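Local coordinates for protein fimbrium subunit Fim1C (Bacteroides vulgatus, PDB 4QB7) that probably forms part of the tip of a fimbrium, a filamentous cell-surface appendage that mediates adhesion and biofilm formation, at residues Tyr45-Ser49 against Ala50-Ser54; Trp215-Ser219 against Pro220-Tyr224. All coordinates share one frame; numbering follows the deposited sequence.

Interaction 1. Residues Tyr45-Ser49 against Ala50-Ser54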
loop_
_atom_site.group_PDB
_atom_site.type_symbol
_atom_site.label_atom_id
_atom_site.label_comp_id
_atom_site.label_asym_id
_atom_site.label_seq_id
_atom_site.Cartn_x
_atom_site.Cartn_y
_atom_site.Cartn_z
ATOM N N TYR A 45 7.471 -25.396 -3.060
ATOM C CA TYR A 45 7.515 -26.536 -2.151
ATOM C C TYR A 45 7.079 -27.803 -2.870
ATOM O O TYR A 45 5.916 -27.954 -3.251
ATOM C CB TYR A 45 6.574 -26.266 -0.954
ATOM C CG TYR A 45 6.890 -25.050 -0.107
ATOM C CD1 TYR A 45 6.679 -23.759 -0.592
ATOM C CD2 TYR A 45 7.269 -25.185 1.220
ATOM C CE1 TYR A 45 6.926 -22.632 0.198
ATOM C CE2 TYR A 45 7.488 -24.065 2.028
ATOM C CZ TYR A 45 7.360 -22.793 1.496
ATOM O OH TYR A 45 7.605 -21.697 2.278
ATOM N N GLN A 46 8.005 -28.711 -3.065
ATOM C CA GLN A 46 7.690 -29.992 -3.688
ATOM C C GLN A 46 7.207 -31.003 -2.615
ATOM O O GLN A 46 7.883 -31.219 -1.601
ATOM C CB GLN A 46 8.888 -30.544 -4.471
ATOM C CG GLN A 46 8.513 -31.755 -5.296
ATOM C CD GLN A 46 9.702 -32.327 -5.979
ATOM O OE1 GLN A 46 9.790 -32.335 -7.204
ATOM N NE2 GLN A 46 10.650 -32.808 -5.196
ATOM N N THR A 47 6.013 -31.572 -2.844
ATOM C CA THR A 47 5.382 -32.568 -1.987
ATOM C C THR A 47 5.146 -33.836 -2.805
ATOM O O THR A 47 5.339 -33.852 -4.027
ATOM C CB THR A 47 4.026 -32.058 -1.400
ATOM O OG1 THR A 47 2.992 -32.170 -2.383
ATOM C CG2 THR A 47 4.082 -30.655 -0.801
ATOM N N SER A 48 4.628 -34.871 -2.158
ATOM C CA SER A 48 4.189 -36.062 -2.870
ATOM C C SER A 48 2.790 -35.765 -3.463
ATOM O O SER A 48 2.237 -34.685 -3.235
ATOM C CB SER A 48 4.142 -37.258 -1.921
ATOM O OG SER A 48 2.986 -37.249 -1.100
ATOM N N SER A 49 2.207 -36.733 -4.171
ATOM C CA SER A 49 0.852 -36.628 -4.686
ATOM C C SER A 49 -0.172 -36.384 -3.536
ATOM O O SER A 49 -1.246 -35.868 -3.815
ATOM C CB SER A 49 0.492 -37.893 -5.451
ATOM O OG SER A 49 0.288 -38.966 -4.553
ATOM N N ALA A 50 0.155 -36.748 -2.270
ATOM C CA ALA A 50 -0.724 -36.540 -1.086
ATOM C C ALA A 50 -1.156 -35.059 -0.956
ATOM O O ALA A 50 -2.293 -34.786 -0.566
ATOM C CB ALA A 50 -0.040 -37.004 0.197
ATOM N N GLY A 51 -0.261 -34.138 -1.322
ATOM C CA GLY A 51 -0.558 -32.717 -1.400
ATOM C C GLY A 51 -0.088 -31.791 -0.306
ATOM O O GLY A 51 0.338 -32.214 0.773
ATOM N N TRP A 52 -0.279 -30.501 -0.574
ATOM C CA TRP A 52 0.142 -29.389 0.259
ATOM C C TRP A 52 -0.535 -29.353 1.624
ATOM O O TRP A 52 0.172 -29.262 2.614
ATOM C CB TRP A 52 -0.074 -28.061 -0.486
ATOM C CG TRP A 52 0.305 -26.852 0.307
ATOM C CD1 TRP A 52 -0.530 -25.875 0.748
ATOM C CD2 TRP A 52 1.620 -26.505 0.780
ATOM N NE1 TRP A 52 0.177 -24.937 1.469
ATOM C CE2 TRP A 52 1.496 -25.302 1.513
ATOM C CE3 TRP A 52 2.891 -27.100 0.663
ATOM C CZ2 TRP A 52 2.591 -24.671 2.114
ATOM C CZ3 TRP A 52 3.973 -26.482 1.278
ATOM C CH2 TRP A 52 3.818 -25.283 1.993
ATOM N N ASN A 53 -1.867 -29.411 1.699
ATOM C CA ASN A 53 -2.533 -29.298 2.996
ATOM C C ASN A 53 -2.174 -30.469 3.927
ATOM O O ASN A 53 -1.968 -30.248 5.111
ATOM C CB ASN A 53 -4.050 -29.106 2.851
ATOM C CG ASN A 53 -4.416 -27.752 2.236
ATOM O OD1 ASN A 53 -5.023 -27.685 1.154
ATOM N ND2 ASN A 53 -4.020 -26.632 2.881
ATOM N N SER A 54 -1.985 -31.666 3.381
ATOM C CA SER A 54 -1.584 -32.856 4.130
ATOM C C SER A 54 -0.143 -32.742 4.652
ATOM O O SER A 54 0.111 -33.058 5.817
ATOM C CB SER A 54 -1.702 -34.094 3.240
ATOM O OG SER A 54 -1.876 -35.276 4.011
#

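Interaction 2. Residues Trp215-Ser219 against Pro220-Tyr224. With SO4 (sulfate ion), chain Q.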
loop_
_atom_site.group_PDB
_atom_site.type_symbol
_atom_site.label_atom_id
_atom_site.label_comp_id
_atom_site.label_asym_id
_atom_site.label_seq_id
_atom_site.Cartn_x
_atom_site.Cartn_y
_atom_site.Cartn_z
ATOM N N TRP A 215 -2.000 -10.257 8.256
ATOM C CA TRP A 215 -0.959 -9.561 8.995
ATOM C C TRP A 215 -1.124 -9.786 10.491
ATOM O O TRP A 215 -2.246 -9.802 11.019
ATOM C CB TRP A 215 -1.047 -8.051 8.729
ATOM C CG TRP A 215 -0.612 -7.631 7.367
ATOM C CD1 TRP A 215 -1.411 -7.382 6.294
ATOM C CD2 TRP A 215 0.736 -7.381 6.935
ATOM N NE1 TRP A 215 -0.649 -6.959 5.228
ATOM C CE2 TRP A 215 0.673 -6.962 5.591
ATOM C CE3 TRP A 215 1.990 -7.448 7.563
ATOM C CZ2 TRP A 215 1.811 -6.594 4.871
ATOM C CZ3 TRP A 215 3.119 -7.092 6.844
ATOM C CH2 TRP A 215 3.025 -6.680 5.514
ATOM N N GLU A 216 -0.000 -9.899 11.180
ATOM C CA GLU A 216 0.041 -9.985 12.630
ATOM C C GLU A 216 1.219 -9.113 13.134
ATOM O O GLU A 216 2.047 -8.689 12.331
ATOM C CB GLU A 216 0.101 -11.435 13.107
ATOM C CG GLU A 216 1.292 -12.218 12.600
ATOM C CD GLU A 216 1.555 -13.496 13.366
ATOM O OE1 GLU A 216 0.576 -14.217 13.660
ATOM O OE2 GLU A 216 2.734 -13.769 13.688
ATOM N N ALA A 217 1.265 -8.805 14.438
ATOM C CA ALA A 217 2.329 -7.980 15.019
ATOM C C ALA A 217 3.655 -8.706 15.006
ATOM O O ALA A 217 3.676 -9.943 14.979
ATOM C CB ALA A 217 1.979 -7.608 16.447
ATOM N N ILE A 218 4.769 -7.947 15.088
ATOM C CA ILE A 218 6.082 -8.576 15.215
ATOM C C ILE A 218 6.202 -9.103 16.676
ATOM O O ILE A 218 5.498 -8.632 17.569
ATOM C CB ILE A 218 7.294 -7.712 14.754
ATOM C CG1 ILE A 218 7.393 -6.379 15.464
ATOM C CG2 ILE A 218 7.324 -7.550 13.254
ATOM C CD1 ILE A 218 8.818 -5.954 15.707
ATOM N N SER A 219 7.000 -10.148 16.874
ATOM C CA SER A 219 7.200 -10.787 18.178
ATOM C C SER A 219 8.613 -10.533 18.726
ATOM O O SER A 219 9.568 -10.458 17.945
ATOM C CB SER A 219 6.945 -12.287 18.078
ATOM O OG SER A 219 5.567 -12.569 18.259
ATOM N N PRO A 220 8.784 -10.390 20.058
ATOM C CA PRO A 220 7.765 -10.481 21.123
ATOM C C PRO A 220 6.943 -9.206 21.322
ATOM O O PRO A 220 5.885 -9.275 21.950
ATOM C CB PRO A 220 8.608 -10.774 22.370
ATOM C CG PRO A 220 9.906 -10.062 22.113
ATOM C CD PRO A 220 10.136 -10.174 20.620
ATOM N N ASP A 221 7.422 -8.057 20.801
ATOM C CA ASP A 221 6.745 -6.772 20.991
ATOM C C ASP A 221 6.371 -6.101 19.686
ATOM O O ASP A 221 7.241 -5.867 18.833
ATOM C CB ASP A 221 7.626 -5.811 21.798
ATOM C CG ASP A 221 8.159 -6.382 23.092
ATOM O OD1 ASP A 221 7.340 -6.634 24.013
ATOM O OD2 ASP A 221 9.395 -6.562 23.193
ATOM N N ALA A 222 5.083 -5.721 19.572
ATOM C CA ALA A 222 4.529 -5.017 18.421
ATOM C C ALA A 222 5.267 -3.714 18.172
ATOM O O ALA A 222 5.696 -3.060 19.132
ATOM C CB ALA A 222 3.055 -4.740 18.643
ATOM N N SER A 223 5.438 -3.349 16.881
ATOM C CA SER A 223 6.114 -2.124 16.461
ATOM C C SER A 223 5.100 -1.201 15.841
ATOM O O SER A 223 4.461 -1.559 14.864
ATOM C CB SER A 223 7.247 -2.439 15.493
ATOM O OG SER A 223 8.119 -1.332 15.330
ATOM N N TYR A 224 4.923 -0.015 16.424
ATOM C CA TYR A 224 3.929 0.933 15.960
ATOM C C TYR A 224 4.480 2.247 15.518
ATOM O O TYR A 224 5.570 2.634 15.938
ATOM C CB TYR A 224 2.986 1.268 17.125
ATOM C CG TYR A 224 2.171 0.124 17.662
ATOM C CD1 TYR A 224 1.029 -0.311 17.001
ATOM C CD2 TYR A 224 2.480 -0.460 18.884
ATOM C CE1 TYR A 224 0.266 -1.367 17.495
ATOM C CE2 TYR A 224 1.720 -1.513 19.394
ATOM C CZ TYR A 224 0.614 -1.967 18.692
ATOM O OH TYR A 224 -0.157 -2.992 19.186
HETATM S S SO4 Q . -2.189 -9.254 15.890
HETATM O O1 SO4 Q . -3.317 -8.709 16.664
HETATM O O2 SO4 Q . -1.083 -9.638 16.781
HETATM O O3 SO4 Q . -2.647 -10.431 15.143
HETATM O O4 SO4 Q . -1.747 -8.234 14.946
HETATM O O HOH W 1 4.062 -4.930 14.938
#

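Interaction 1. Residues Tyr45-Ser49 against Ala50-Ser54
Tyr45 and Trp52 meet in a T-shaped (edge-to-face) stack across a tight strand-to-helix connection, in which strand 40-47 runs through a beta turn over Ser48-Gly51 into the short helix 52-55. Tyr45 CB touches Trp52 CZ3 at 3.4 Å. Beyond it CG, anti to the carbonyl carbon of Tyr45 (chi1 -60°), carries the ring over the indole edge and lies 3.5 Å from the same Trp52 CZ3. CD2 of Tyr45 is 3.5 Å from Trp52 CH2, and CE2 stays near that atom as the phenol ring extends past it toward the hydroxyl. The indole thus presents its six-membered ring edge to one face of the phenol, offset toward the rim, with the planes at 66°. Pro61 and Pro122 also touch Tyr45, adding to the buried setting of this pair. Thr47 CG2 reaches the indole from another direction, at its edge and near its plane.

The turn is held by Ser48. Its carbonyl oxygen accepts Gly51 N from above the carbonyl plane and Thr47 OG1 on an in-plane lone pair, so two donors grip one oxygen. Gly51, at the N-cap position, has a positive phi (103°) as the chain swings into the helix, whose first amide, Trp52 N, is bonded to Asp150 OD1. Ser48 OG is also bonded to Glu55 OE2 in the helix, and it completes an ST turn by accepting Ala50 N at 3.1 Å.

Interaction 2. Residues Trp215-Ser219 against Pro220-Tyr224
Ile218 meets the peptide of Asp221 at its carbonyl oxygen, with CG1 3.4 Å from Asp221 O and CD1 close to the same atom. A second flat group, the cis peptide between Ser219 and Pro220, brings their CA atoms to 3.0 Å and turns the chain sharply. The aromatic rings at the two ends have partners outside the loop: the Trp215 indole packs edge-to-face with Tyr208, and the Tyr224 ring meets that of Tyr203 with the planes at about 30°.

Between these ends the chain loops out from strand 214-217 and rejoins strand 203-209 further along as the weakly bonded strand 223-224. Both strands pair antiparallel with strand 203-209, through backbone bonds of Glu216 with Val207 and of Ser223 with Asn204. At the neck of the loop the methyl groups of Ala217 and Ala222 touch, CB to CB, at 3.8 Å. Ile218 holds CG1 between its backbone N and carbonyl carbon (chi1 57°), which carries the ethyl branch across the loop until CD1 lies 3.9 Å from Ser223 CB. The hydroxyl of Ser223 is bonded to Asn204 OD1.

A sulfate ion, probably from the crystallisation liquor, sits beside the departing strand. Ala217 N makes weak hydrogen bonds to two of its oxygens, and Tyr203 OH binds it as well.

The direct contacts between the two ends of the loop are van der Waals in kind, and a water supplies a polar bridge. That water accepts from Ile218 N at 3.1 Å and from Ser223 N at 2.9 Å, so two backbone N-H groups are satisfied by a single water oxygen, and the ends of the loop are coupled through solvent.

In the fold
Interactions 1 and 2 are separate local features at different places along the molecule, with centres 31 Å apart and nearest atoms about 15 Å apart. Interaction 1 lies toward the periphery, its centre about 32 Å from the centre of the chain, at the end of a strand of the large mixed sheet; the centre of interaction 2 lies about 18 Å from that of the chain, on a smaller antiparallel sheet. Both approach the same part of the chain: Tyr45 touches Pro122, just before strand 123-127, and Ile218 touches Thr125 within it. Each has a sulfate nearby, about 4 Å from Gly51 in interaction 1 and bound at Ala217 in interaction 2, probably from the crystallisation liquor.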